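Fructose 1-phosphate kinase (Staphylococcus aureus, PDB 2JG5) probably catalyses the ATP-dependent phosphorylation of fructose 1-phosphate to fructose 1,6-bisphosphate, as a member of the PfkB family of carbohydrate kinases. Local coordinates at residues Ile11-Phe16 / Thr87-Lys92; Pro106-Thr111 / Ser134-Ile139; Leu176-Asn181 / Lys209-Val214; Tyr202-Val207 / Ile224-Glu229; Ala272-Thr277 / Lys293-Val298. One frame throughout, in Å; residues are numbered along the deposited sequence.

Contact 1. Residues Ile11-Phe16 / Thr87-Lys92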
# COMPACT_ATOMS: atom_id res chain seq x y z
N ILE A 11 -6.07 5.10 2.46
CA ILE A 11 -4.80 5.15 3.14
C ILE A 11 -3.98 6.19 2.38
O ILE A 11 -3.84 6.13 1.15
CB ILE A 11 -4.09 3.79 3.21
CG1 ILE A 11 -5.00 2.77 3.88
CG2 ILE A 11 -2.76 3.90 3.99
CD1 ILE A 11 -4.47 1.36 3.87
N ASP A 12 -3.49 7.17 3.11
CA ASP A 12 -2.57 8.12 2.55
C ASP A 12 -1.16 7.62 2.86
O ASP A 12 -0.64 7.79 3.96
CB ASP A 12 -2.86 9.51 3.10
CG ASP A 12 -4.27 9.99 2.76
OD1 ASP A 12 -4.90 9.39 1.86
OD2 ASP A 12 -4.75 10.96 3.38
N TYR A 13 -0.57 6.96 1.87
CA TYR A 13 0.78 6.44 1.98
C TYR A 13 1.80 7.55 1.69
O TYR A 13 2.08 7.89 0.54
CB TYR A 13 0.93 5.24 1.04
CG TYR A 13 2.24 4.49 1.14
CD1 TYR A 13 2.99 4.49 2.32
CD2 TYR A 13 2.71 3.75 0.06
CE1 TYR A 13 4.19 3.80 2.41
CE2 TYR A 13 3.92 3.05 0.13
CZ TYR A 13 4.65 3.08 1.31
OH TYR A 13 5.82 2.38 1.40
N VAL A 14 2.34 8.12 2.77
CA VAL A 14 3.27 9.23 2.66
C VAL A 14 4.70 8.69 2.56
O VAL A 14 5.13 7.93 3.41
CB VAL A 14 3.12 10.23 3.82
CG1 VAL A 14 4.14 11.34 3.70
CG2 VAL A 14 1.71 10.83 3.85
N ILE A 15 5.41 9.10 1.51
CA ILE A 15 6.74 8.59 1.23
C ILE A 15 7.72 9.75 1.13
O ILE A 15 7.57 10.65 0.28
CB ILE A 15 6.79 7.75 -0.08
CG1 ILE A 15 5.73 6.64 -0.05
CG2 ILE A 15 8.19 7.17 -0.28
CD1 ILE A 15 5.53 5.94 -1.38
N PHE A 16 8.72 9.74 2.01
CA PHE A 16 9.78 10.72 1.94
C PHE A 16 10.90 10.10 1.15
O PHE A 16 11.34 8.98 1.44
CB PHE A 16 10.27 11.10 3.34
CG PHE A 16 9.28 11.92 4.12
CD1 PHE A 16 8.16 11.33 4.71
CD2 PHE A 16 9.46 13.29 4.27
CE1 PHE A 16 7.25 12.09 5.43
CE2 PHE A 16 8.55 14.06 4.99
CZ PHE A 16 7.44 13.45 5.57
N THR A 87 -10.05 -0.86 -0.14
CA THR A 87 -10.02 0.57 0.11
C THR A 87 -8.75 1.10 -0.57
O THR A 87 -7.71 0.42 -0.53
CB THR A 87 -10.03 0.88 1.62
OG1 THR A 87 -11.33 0.59 2.15
CG2 THR A 87 -9.71 2.33 1.89
N ARG A 88 -8.84 2.26 -1.20
CA ARG A 88 -7.70 2.75 -2.00
C ARG A 88 -6.50 3.17 -1.16
O ARG A 88 -6.64 3.53 0.02
CB ARG A 88 -8.10 3.87 -2.95
CG ARG A 88 -8.71 5.08 -2.29
CD ARG A 88 -8.92 6.19 -3.29
NE ARG A 88 -9.70 7.26 -2.70
CZ ARG A 88 -9.73 8.52 -3.13
NH1 ARG A 88 -9.00 8.90 -4.17
NH2 ARG A 88 -10.50 9.40 -2.50
N ILE A 89 -5.33 3.10 -1.81
CA ILE A 89 -4.09 3.64 -1.28
C ILE A 89 -3.61 4.78 -2.17
O ILE A 89 -3.21 4.58 -3.32
CB ILE A 89 -2.96 2.57 -1.14
CG1 ILE A 89 -3.41 1.39 -0.25
CG2 ILE A 89 -1.73 3.22 -0.55
CD1 ILE A 89 -2.42 0.18 -0.20
N ASN A 90 -3.68 5.98 -1.62
CA ASN A 90 -3.22 7.17 -2.30
C ASN A 90 -1.77 7.41 -1.92
O ASN A 90 -1.39 7.18 -0.78
CB ASN A 90 -4.07 8.35 -1.86
CG ASN A 90 -5.50 8.24 -2.33
OD1 ASN A 90 -5.84 7.35 -3.11
ND2 ASN A 90 -6.35 9.15 -1.86
N VAL A 91 -0.96 7.85 -2.88
CA VAL A 91 0.46 8.07 -2.63
C VAL A 91 0.82 9.56 -2.60
O VAL A 91 0.42 10.31 -3.48
CB VAL A 91 1.36 7.30 -3.64
CG1 VAL A 91 2.83 7.55 -3.36
CG2 VAL A 91 1.07 5.81 -3.57
N LYS A 92 1.55 9.98 -1.57
CA LYS A 92 2.02 11.35 -1.44
C LYS A 92 3.55 11.33 -1.41
O LYS A 92 4.14 10.84 -0.43
CB LYS A 92 1.49 11.99 -0.14
CG LYS A 92 0.03 11.63 0.23
CD LYS A 92 -0.97 12.20 -0.76
CE LYS A 92 -2.34 11.49 -0.68
NZ LYS A 92 -3.39 12.16 -1.52

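Contact 2. Residues Pro106-Thr111 / Ser134-Ile139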
# COMPACT_ATOMS: atom_id res chain seq x y z
N PRO A 106 -12.44 1.26 -4.60
CA PRO A 106 -12.94 -0.08 -4.90
C PRO A 106 -14.22 0.02 -5.75
O PRO A 106 -14.85 1.08 -5.79
CB PRO A 106 -13.29 -0.64 -3.52
CG PRO A 106 -13.50 0.59 -2.66
CD PRO A 106 -12.48 1.55 -3.16
N HIS A 107 -14.58 -1.07 -6.43
CA HIS A 107 -15.91 -1.16 -7.02
C HIS A 107 -16.92 -1.34 -5.91
O HIS A 107 -16.78 -2.22 -5.06
CB HIS A 107 -16.03 -2.31 -8.02
CG HIS A 107 -17.41 -2.45 -8.59
ND1 HIS A 107 -17.91 -1.60 -9.56
CD2 HIS A 107 -18.41 -3.33 -8.31
CE1 HIS A 107 -19.15 -1.96 -9.85
NE2 HIS A 107 -19.48 -3.00 -9.10
N ILE A 108 -17.93 -0.48 -5.94
CA ILE A 108 -19.00 -0.49 -4.96
C ILE A 108 -20.30 -0.83 -5.68
O ILE A 108 -20.71 -0.11 -6.60
CB ILE A 108 -19.10 0.87 -4.22
CG1 ILE A 108 -17.77 1.21 -3.54
CG2 ILE A 108 -20.24 0.85 -3.19
CD1 ILE A 108 -17.46 2.68 -3.45
N THR A 109 -20.92 -1.94 -5.26
CA THR A 109 -22.18 -2.42 -5.83
C THR A 109 -23.34 -1.52 -5.42
O THR A 109 -23.21 -0.70 -4.52
CB THR A 109 -22.49 -3.86 -5.36
OG1 THR A 109 -22.71 -3.85 -3.94
CG2 THR A 109 -21.35 -4.83 -5.70
N SER A 110 -24.49 -1.69 -6.07
CA SER A 110 -25.68 -0.89 -5.76
C SER A 110 -26.27 -1.30 -4.42
O SER A 110 -26.75 -0.46 -3.66
CB SER A 110 -26.73 -1.06 -6.85
OG SER A 110 -26.24 -0.56 -8.08
N THR A 111 -26.19 -2.59 -4.14
CA THR A 111 -26.61 -3.19 -2.88
C THR A 111 -25.86 -2.61 -1.67
O THR A 111 -26.45 -2.35 -0.61
CB THR A 111 -26.44 -4.73 -2.97
OG1 THR A 111 -27.56 -5.27 -3.69
CG2 THR A 111 -26.34 -5.39 -1.61
N SER A 134 -15.51 13.51 -3.31
CA SER A 134 -15.83 13.19 -4.69
C SER A 134 -16.59 11.88 -4.71
O SER A 134 -16.37 11.00 -3.86
CB SER A 134 -14.55 13.08 -5.52
OG SER A 134 -13.88 14.34 -5.59
N VAL A 135 -17.50 11.75 -5.66
CA VAL A 135 -18.30 10.55 -5.81
C VAL A 135 -17.58 9.54 -6.72
O VAL A 135 -17.34 9.83 -7.88
CB VAL A 135 -19.69 10.91 -6.38
CG1 VAL A 135 -20.50 9.65 -6.66
CG2 VAL A 135 -20.43 11.84 -5.41
N PRO A 136 -17.25 8.35 -6.18
CA PRO A 136 -16.67 7.26 -6.97
C PRO A 136 -17.60 6.82 -8.11
O PRO A 136 -18.83 6.87 -7.97
CB PRO A 136 -16.49 6.12 -5.96
CG PRO A 136 -17.33 6.49 -4.79
CD PRO A 136 -17.40 7.97 -4.76
N SER A 137 -16.99 6.41 -9.22
CA SER A 137 -17.71 6.11 -10.46
C SER A 137 -18.73 5.00 -10.31
O SER A 137 -19.72 4.98 -11.04
CB SER A 137 -16.71 5.72 -11.54
OG SER A 137 -15.84 4.71 -11.08
N SER A 138 -18.49 4.08 -9.38
CA SER A 138 -19.34 2.90 -9.19
C SER A 138 -20.61 3.15 -8.35
O SER A 138 -21.50 2.29 -8.31
CB SER A 138 -18.53 1.73 -8.61
OG SER A 138 -17.97 2.07 -7.36
N ILE A 139 -20.70 4.30 -7.69
CA ILE A 139 -21.94 4.67 -6.99
C ILE A 139 -22.78 5.70 -7.77
O ILE A 139 -22.27 6.31 -8.71
CB ILE A 139 -21.68 5.09 -5.50
CG1 ILE A 139 -21.04 6.47 -5.39
CG2 ILE A 139 -20.88 4.01 -4.77
CD1 ILE A 139 -21.19 7.11 -4.02

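Contact 3. Residues Leu176-Asn181 / Lys209-Val214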
# COMPACT_ATOMS: atom_id res chain seq x y z
N LEU A 176 -27.99 22.11 6.17
CA LEU A 176 -27.71 23.06 7.24
C LEU A 176 -26.74 24.13 6.77
O LEU A 176 -26.95 25.30 7.02
CB LEU A 176 -27.17 22.33 8.46
CG LEU A 176 -26.75 23.23 9.62
CD1 LEU A 176 -27.98 23.78 10.32
CD2 LEU A 176 -25.85 22.45 10.57
N PHE A 177 -25.66 23.70 6.14
CA PHE A 177 -24.83 24.56 5.30
C PHE A 177 -24.12 23.76 4.20
O PHE A 177 -23.93 22.55 4.31
CB PHE A 177 -23.82 25.39 6.12
CG PHE A 177 -22.72 24.59 6.76
CD1 PHE A 177 -21.51 24.41 6.10
CD2 PHE A 177 -22.87 24.06 8.04
CE1 PHE A 177 -20.47 23.69 6.70
CE2 PHE A 177 -21.85 23.34 8.65
CZ PHE A 177 -20.64 23.15 7.97
N ILE A 178 -23.78 24.48 3.13
CA ILE A 178 -22.82 24.02 2.13
C ILE A 178 -21.56 24.92 2.18
O ILE A 178 -21.59 25.99 2.79
CB ILE A 178 -23.43 24.01 0.72
CG1 ILE A 178 -24.11 25.36 0.43
CG2 ILE A 178 -24.39 22.83 0.60
CD1 ILE A 178 -24.44 25.60 -1.02
N LYS A 179 -20.47 24.50 1.55
CA LYS A 179 -19.21 25.24 1.65
C LYS A 179 -18.47 25.48 0.32
O LYS A 179 -17.36 24.98 0.14
CB LYS A 179 -18.29 24.59 2.70
CG LYS A 179 -17.20 25.52 3.23
CD LYS A 179 -16.15 24.83 4.06
CE LYS A 179 -15.24 23.97 3.21
NZ LYS A 179 -14.41 24.79 2.27
N PRO A 180 -19.05 26.26 -0.60
CA PRO A 180 -18.32 26.49 -1.84
C PRO A 180 -17.17 27.49 -1.66
O PRO A 180 -17.09 28.19 -0.65
CB PRO A 180 -19.38 27.07 -2.76
CG PRO A 180 -20.29 27.82 -1.84
CD PRO A 180 -20.35 26.97 -0.59
N ASN A 181 -16.27 27.54 -2.63
CA ASN A 181 -15.30 28.64 -2.65
C ASN A 181 -15.79 29.79 -3.52
O ASN A 181 -16.73 29.64 -4.31
CB ASN A 181 -13.88 28.17 -3.01
CG ASN A 181 -13.83 27.35 -4.28
OD1 ASN A 181 -14.27 27.80 -5.35
ND2 ASN A 181 -13.28 26.15 -4.18
N LYS A 209 -32.33 29.30 -2.73
CA LYS A 209 -32.52 28.04 -3.44
C LYS A 209 -32.69 26.84 -2.50
O LYS A 209 -33.06 25.76 -2.95
CB LYS A 209 -31.38 27.78 -4.44
CG LYS A 209 -30.91 29.02 -5.18
CD LYS A 209 -30.67 28.78 -6.65
CE LYS A 209 -31.89 29.16 -7.47
NZ LYS A 209 -31.76 28.77 -8.90
N GLY A 210 -32.43 27.04 -1.21
CA GLY A 210 -32.64 25.99 -0.22
C GLY A 210 -31.65 25.84 0.93
O GLY A 210 -32.03 25.33 1.98
N ALA A 211 -30.40 26.28 0.75
CA ALA A 211 -29.39 26.21 1.82
C ALA A 211 -29.86 26.96 3.06
O ALA A 211 -30.30 28.09 2.97
CB ALA A 211 -28.05 26.76 1.34
N GLN A 212 -29.78 26.31 4.23
CA GLN A 212 -30.11 26.97 5.49
C GLN A 212 -29.09 28.06 5.80
O GLN A 212 -29.42 29.10 6.38
CB GLN A 212 -30.20 25.96 6.63
CG GLN A 212 -31.49 25.13 6.65
CD GLN A 212 -31.58 24.21 7.86
OE1 GLN A 212 -31.51 24.65 9.01
NE2 GLN A 212 -31.72 22.91 7.61
N SER A 213 -27.85 27.81 5.40
CA SER A 213 -26.77 28.79 5.47
C SER A 213 -25.64 28.36 4.54
O SER A 213 -25.67 27.25 4.00
CB SER A 213 -26.26 28.93 6.91
OG SER A 213 -25.82 27.69 7.42
N VAL A 214 -24.66 29.24 4.34
CA VAL A 214 -23.57 28.99 3.40
C VAL A 214 -22.30 29.58 3.97
O VAL A 214 -22.29 30.74 4.39
CB VAL A 214 -23.84 29.65 2.01
CG1 VAL A 214 -22.66 29.45 1.06
CG2 VAL A 214 -25.12 29.13 1.38

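Contact 4. Residues Tyr202-Val207 / Ile224-Glu229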
# COMPACT_ATOMS: atom_id res chain seq x y z
N TYR A 202 -24.51 36.60 -3.76
CA TYR A 202 -24.63 35.30 -4.42
C TYR A 202 -24.73 34.13 -3.45
O TYR A 202 -25.30 33.09 -3.78
CB TYR A 202 -23.48 35.11 -5.43
CG TYR A 202 -23.49 36.18 -6.50
CD1 TYR A 202 -24.54 36.26 -7.40
CD2 TYR A 202 -22.48 37.13 -6.57
CE1 TYR A 202 -24.57 37.25 -8.37
CE2 TYR A 202 -22.50 38.13 -7.54
CZ TYR A 202 -23.56 38.18 -8.44
OH TYR A 202 -23.61 39.14 -9.41
N GLY A 203 -24.20 34.32 -2.24
CA GLY A 203 -24.34 33.34 -1.17
C GLY A 203 -25.75 33.26 -0.62
O GLY A 203 -26.23 32.17 -0.31
N ARG A 204 -26.41 34.41 -0.49
CA ARG A 204 -27.80 34.45 -0.03
C ARG A 204 -28.78 33.98 -1.10
O ARG A 204 -29.89 33.54 -0.79
CB ARG A 204 -28.17 35.85 0.48
CG ARG A 204 -29.44 35.87 1.33
CD ARG A 204 -29.54 37.14 2.15
NE ARG A 204 -28.65 37.12 3.30
CZ ARG A 204 -28.09 38.20 3.84
NH1 ARG A 204 -27.29 38.07 4.89
NH2 ARG A 204 -28.33 39.41 3.34
N LEU A 205 -28.38 34.07 -2.37
CA LEU A 205 -29.19 33.51 -3.45
C LEU A 205 -29.19 31.98 -3.35
O LEU A 205 -30.18 31.33 -3.67
CB LEU A 205 -28.67 33.98 -4.82
CG LEU A 205 -28.78 35.48 -5.13
CD1 LEU A 205 -27.99 35.82 -6.37
CD2 LEU A 205 -30.22 35.95 -5.27
N LEU A 206 -28.09 31.43 -2.85
CA LEU A 206 -28.00 30.00 -2.56
C LEU A 206 -28.90 29.59 -1.40
O LEU A 206 -29.50 28.53 -1.42
CB LEU A 206 -26.55 29.61 -2.29
CG LEU A 206 -25.65 29.58 -3.52
CD1 LEU A 206 -24.20 29.46 -3.08
CD2 LEU A 206 -26.05 28.44 -4.47
N VAL A 207 -28.96 30.45 -0.38
CA VAL A 207 -29.90 30.32 0.73
C VAL A 207 -31.36 30.40 0.26
O VAL A 207 -32.24 29.75 0.84
CB VAL A 207 -29.60 31.39 1.83
CG1 VAL A 207 -30.56 31.27 3.01
CG2 VAL A 207 -28.17 31.26 2.32
N ILE A 224 -16.70 33.85 4.59
CA ILE A 224 -17.95 34.54 4.87
C ILE A 224 -19.06 33.53 5.13
O ILE A 224 -19.28 32.61 4.34
CB ILE A 224 -18.34 35.54 3.76
CG1 ILE A 224 -17.29 36.65 3.67
CG2 ILE A 224 -19.75 36.10 4.01
CD1 ILE A 224 -17.47 37.60 2.54
N TYR A 225 -19.74 33.72 6.25
CA TYR A 225 -20.92 32.94 6.56
C TYR A 225 -22.13 33.75 6.10
O TYR A 225 -22.20 34.95 6.36
CB TYR A 225 -20.99 32.68 8.07
CG TYR A 225 -22.32 32.09 8.51
CD1 TYR A 225 -22.50 30.71 8.61
CD2 TYR A 225 -23.40 32.92 8.81
CE1 TYR A 225 -23.71 30.18 9.01
CE2 TYR A 225 -24.61 32.40 9.20
CZ TYR A 225 -24.76 31.04 9.30
OH TYR A 225 -25.98 30.54 9.69
N ILE A 226 -23.06 33.09 5.40
CA ILE A 226 -24.29 33.75 4.96
C ILE A 226 -25.55 32.99 5.42
O ILE A 226 -25.68 31.79 5.18
CB ILE A 226 -24.36 33.97 3.41
CG1 ILE A 226 -23.10 34.64 2.87
CG2 ILE A 226 -25.60 34.79 3.04
CD1 ILE A 226 -22.02 33.68 2.42
N ASP A 227 -26.46 33.75 6.03
CA ASP A 227 -27.74 33.28 6.58
C ASP A 227 -28.86 33.98 5.83
O ASP A 227 -28.60 34.87 5.02
CB ASP A 227 -27.84 33.80 8.02
CG ASP A 227 -28.24 32.75 8.99
OD1 ASP A 227 -28.30 31.56 8.60
OD2 ASP A 227 -28.46 33.12 10.16
N LYS A 228 -30.11 33.64 6.15
CA LYS A 228 -31.27 34.43 5.69
C LYS A 228 -31.32 35.76 6.45
O LYS A 228 -31.82 36.76 5.93
CB LYS A 228 -32.59 33.65 5.89
CG LYS A 228 -33.81 34.24 5.17
CD LYS A 228 -35.13 33.62 5.69
CE LYS A 228 -36.37 34.50 5.41
NZ LYS A 228 -37.13 34.14 4.17
N GLU A 229 -30.79 35.76 7.67
CA GLU A 229 -30.92 36.91 8.56
C GLU A 229 -29.62 37.69 8.83
O GLU A 229 -29.67 38.83 9.29
CB GLU A 229 -31.62 36.50 9.88
CG GLU A 229 -30.95 35.34 10.64
CD GLU A 229 -31.85 34.70 11.72
OE1 GLU A 229 -32.73 35.40 12.28
OE2 GLU A 229 -31.65 33.49 11.99

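Contact 5. Residues Ala272-Thr277 / Lys293-Val298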
# COMPACT_ATOMS: atom_id res chain seq x y z
N ALA A 272 -14.61 27.55 13.25
CA ALA A 272 -14.50 26.98 11.91
C ALA A 272 -13.28 27.51 11.16
O ALA A 272 -12.48 26.73 10.63
CB ALA A 272 -15.78 27.23 11.14
N VAL A 273 -13.14 28.84 11.13
CA VAL A 273 -12.02 29.50 10.44
C VAL A 273 -10.67 29.25 11.14
O VAL A 273 -9.64 29.04 10.48
CB VAL A 273 -12.30 31.02 10.19
CG1 VAL A 273 -11.09 31.71 9.63
CG2 VAL A 273 -13.48 31.19 9.22
N ALA A 274 -10.68 29.26 12.47
CA ALA A 274 -9.48 28.91 13.25
C ALA A 274 -8.98 27.52 12.89
O ALA A 274 -7.79 27.33 12.67
CB ALA A 274 -9.76 28.98 14.75
N CYS A 275 -9.90 26.55 12.82
CA CYS A 275 -9.56 25.18 12.44
C CYS A 275 -8.88 25.04 11.08
O CYS A 275 -7.83 24.40 10.96
CB CYS A 275 -10.80 24.29 12.49
SG CYS A 275 -11.42 24.07 14.13
N GLY A 276 -9.49 25.65 10.06
CA GLY A 276 -8.97 25.63 8.70
C GLY A 276 -7.64 26.35 8.58
O GLY A 276 -6.78 25.95 7.78
N THR A 277 -7.48 27.41 9.36
CA THR A 277 -6.23 28.15 9.40
C THR A 277 -5.14 27.33 10.07
O THR A 277 -4.07 27.13 9.50
CB THR A 277 -6.40 29.50 10.11
OG1 THR A 277 -7.46 30.22 9.49
CG2 THR A 277 -5.10 30.33 10.02
N LYS A 293 -5.32 28.78 20.07
CA LYS A 293 -4.39 29.89 19.87
C LYS A 293 -4.89 30.76 18.73
O LYS A 293 -4.93 31.98 18.86
CB LYS A 293 -3.00 29.34 19.53
CG LYS A 293 -1.89 30.38 19.43
CD LYS A 293 -0.53 29.73 19.72
CE LYS A 293 -0.37 29.39 21.22
NZ LYS A 293 0.91 28.69 21.52
N ILE A 294 -5.31 30.12 17.64
CA ILE A 294 -5.68 30.83 16.42
C ILE A 294 -7.04 31.55 16.49
O ILE A 294 -7.17 32.64 15.94
CB ILE A 294 -5.54 29.94 15.16
CG1 ILE A 294 -4.05 29.73 14.86
CG2 ILE A 294 -6.28 30.55 13.96
CD1 ILE A 294 -3.75 29.28 13.46
N LYS A 295 -8.03 30.97 17.17
CA LYS A 295 -9.34 31.63 17.24
C LYS A 295 -9.39 32.89 18.11
O LYS A 295 -10.27 33.73 17.94
CB LYS A 295 -10.48 30.65 17.55
CG LYS A 295 -10.62 30.17 18.97
CD LYS A 295 -11.58 29.00 18.95
CE LYS A 295 -12.23 28.78 20.29
NZ LYS A 295 -13.08 27.58 20.25
N SER A 296 -8.43 33.03 19.02
CA SER A 296 -8.21 34.30 19.72
C SER A 296 -7.82 35.37 18.71
O SER A 296 -7.99 36.57 18.95
CB SER A 296 -7.11 34.16 20.76
OG SER A 296 -7.28 32.99 21.54
N GLN A 297 -7.29 34.92 17.56
CA GLN A 297 -6.71 35.80 16.56
C GLN A 297 -7.65 36.07 15.40
O GLN A 297 -7.44 36.99 14.61
CB GLN A 297 -5.41 35.20 16.04
CG GLN A 297 -4.32 35.06 17.09
CD GLN A 297 -3.05 34.45 16.54
OE1 GLN A 297 -3.05 33.30 16.09
NE2 GLN A 297 -1.96 35.22 16.56
N VAL A 298 -8.69 35.24 15.28
CA VAL A 298 -9.65 35.38 14.20
C VAL A 298 -10.63 36.49 14.57
O VAL A 298 -11.22 36.49 15.65
CB VAL A 298 -10.40 34.03 13.91
CG1 VAL A 298 -11.51 34.22 12.88
CG2 VAL A 298 -9.42 32.97 13.43

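Contact 1. Residues Ile11-Phe16 / Thr87-Lys92
Val14 and Lys92 face each other on neighbouring parallel strands of the small four-stranded sheet. The Lys92 chain starts beside Val14, with CB 4.2 Å from Val14 CG2. Its CG keeps close to the same methyl, at 4.1 Å from CG2 of Val14. A bend at chi2 (-67°) then turns the chain back toward Asp12, and CE comes to 4.2 Å from Asp12 OD1. The tip, NZ, is held elsewhere, by a salt bridge to Glu100 and a hydrogen bond to Asn102 on strand 98-102. Asp12 OD1 in turn bonds to Ser10. Asn90 lies alongside Asp12, its amide plane only 11° from the carboxylate plane.

On the other face the side chains are mostly apolar. Ile89 CG2 touches Tyr13 CB at 3.7 Å, and Ile15 CD1 meets Val91 CG1 at 3.7 Å. Ile15 CG1 lies over the centre of the Tyr13 ring. The Tyr13 hydroxyl bonds to the Ile89 carbonyl of the second subunit, and the same bond is made in return. Five backbone hydrogen bonds join the strands, including Tyr13 N to Asn90 O at 2.8 Å.

The two faces thus differ in chemistry. Polar and charged groups on one are tied within the chain, while the apolar face of Ile11, Tyr13, Ile15 and Ile89 packs against the partner subunit. This is consistent with the lid sheet of PfkB kinases serving as a dimer interface.

Contact 2. Residues Pro106-Thr111 / Ser134-Ile139
The imidazole of His107 meets Ser138 obliquely, with ND1 3.5 Å from Ser138 CB. His107 CB itself points away from 134-139, and the ring turns back to reach the serine. The pyrrolidine ring of Pro136 offers its CG to Ile108 CD1, 4.0 Å away.

Between these two rings lies the polar bond of the contact. Ile108 N donates to Ser138 OG at 2.9 Å, with an angle of 154° at the hydrogen. Ser138 OG stands between its own backbone N and carbonyl carbon (chi1 60°), which turns it toward the Ile108 amide. The side chain of Ile108 covers this hydroxyl, its CB 3.5 Å from Ser138 OG. Ile108 and Ile139 run side by side in the same direction, CG2 of Ile108 3.6 Å from CG2 of Ile139. A type I turn from Pro136 to Ile139 brings Pro136, Ser138 and Ile139 round to this one isoleucine.

Pro136 and Ile139 also rest on Phe7, just beyond the central strand 2-6. The segment 106-111 leads from lid strand 98-102 into helix 110-120, where Thr109 is the N-cap. It is pinned here to the loop that joins core strand 128-132 to helix 143-154.

Contact 3. Residues Leu176-Asn181 / Lys209-Val214
The Ser213 hydroxyl touches both Leu176 and Phe177. Its chi1 of 57° sets OG between the backbone N and the carbonyl carbon, toward Leu176 O. Ser213 OG donates to Leu176 O at 2.7 Å, tilted 15° from the carbonyl plane. Ser213 OG also lies 3.3 Å from Phe177 CB, while the phenyl ring beyond leads away toward Met255 and Val256 of helix 247-260. Phe177 CA makes a CA-H...O contact with Ser213 O, at 3.1 Å.

Leu176 and Gln212 pass each other aslant, Leu176 CD1 3.9 Å from Gln212 OE1. The amide nitrogen of Gln212 bonds to the His174 carbonyl. Ile178 and Val214 lie side by side and point the same way, with Ile178 CG1 4.0 Å from Val214 CG2. The second methyl of Val214, CG1, packs on Pro180 CD at 3.8 Å, the two side chains nearly perpendicular. Ile178 N to Ser213 O is a weak bond.

The short, weakly bonded strand 177-178 lies at the edge of the central parallel sheet, next to 157-161. Backbone hydrogen bonds of Ile178 with Ile215 and Pro180 with Ser217 tie segment 176-181 to strand 214-217. The contact thus links the central sheet to the antiparallel one, with helices 182-188 and 196-208 between them.

Contact 4. Residues Tyr202-Val207 / Ile224-Glu229
Ile226 packs against Gly203, Arg204 and Val207 in a helix-on-sheet layer of the ribokinase-like alpha/beta fold. Helix 196-208 lies on the antiparallel sheet that contains strand 223-226. The two short axes approach to 8.7 Å and run at 36° to each other.

The tight part centres on CG2 of Ile226. This methyl lies anti to the backbone N (chi1 -51° for CG1) and points at the helix backbone. Ile226 CG2 sits 3.6 Å from Arg204 N and 4.0 Å from Gly203 C. Gly203 has no side chain, and the isoleucine comes right up to the turn of the helix there. Arg204 CB closes one flank, 3.8 Å from Ile226 CG2. Val207 lies on the helix one turn further on, with its CG2 3.8 Å from Ile226 O. Leu206 and Val207 also rest on Val214 of the adjoining strand.

The other end is looser and faces solvent. Lys228 and Glu229 are exposed, and both CB atoms point away from the helix. Val207 CG1 reaches Lys228 only at 4.0 Å, from its backbone N.

Arg204 spans the two parts. Its side chain crosses Ile226 at a slant, with CB and NE near CG2, and a bend at chi3 brings NE to Asp227. NH2 forms a salt bridge with Asp304 near the C-terminus, which helps fix the rotation of the group. Lys228 O lies over one guanidinium face. Near the edge, tilted 16° from the plane, Asp227 O accepts from Arg204 NE at 2.8 Å.

Contact 5. Residues Ala272-Thr277 / Lys293-Val298
Thr277 turns a methyl, and not its hydroxyl, toward Ile294. Its chi1 of -55° sets CG2 anti to the backbone N, and Thr277 CG2 lies 3.8 Å from Ile294 CD1. The same rotation puts the hydroxyl on the helix side, where Thr277 OG1 donates to Val273 O at 2.7 Å. That carbonyl also takes the Thr277 N bond, from the opposite face of its plane. In Ile294 the chi1 of -72° leaves CG2 anti to N and directs it to Ala274 CA, 3.7 Å away.

Ala274 is at the centre. Its CB meets Lys295 CB at 3.3 Å, which is tighter than usual for two carbons. Helix 265-280 and the end of helix 288-295 come very near here, the CA atoms of Ala274 and Lys295 being 4.8 Å apart. The rest of the Lys295 chain leads away, and NZ bonds to Gln271. Val298, beyond helix 288-295, adds its two methyls: CG2 lies 4.0 Å from Ala274 N, and CG1 is 4.1 Å from Val273 CG1.

No hydrogen bond crosses between the segments. The contact is held by apolar packing of methyl groups and of Lys295 CB. The threonine hydroxyl is satisfied within its own helix, which leaves an apolar surface toward Ile294.

Overall arrangement
Contacts 3 and 4 interlock. Their centres are about 7 Å apart, their segments alternate along the chain, and Val214 O lies 2.7 Å from Ile226 N, a probable hydrogen bond. Contact 5 lies near both without touching them, with nearest atoms about 6 Å from contact 4 and about 7 Å from contact 3. Contact 1 lies across the chain's centre, about 37 Å from contact 4 between centres. Contact 2 touches contact 1 where Pro106 packs on Thr87 and Arg88. By pairing 106-111 with the loop after core strand 128-132, contact 2 also ties the lid connection to the core. In PfkB kinases the active site lies in the cleft between lid and core, so contact 1 probably belongs to its lid side.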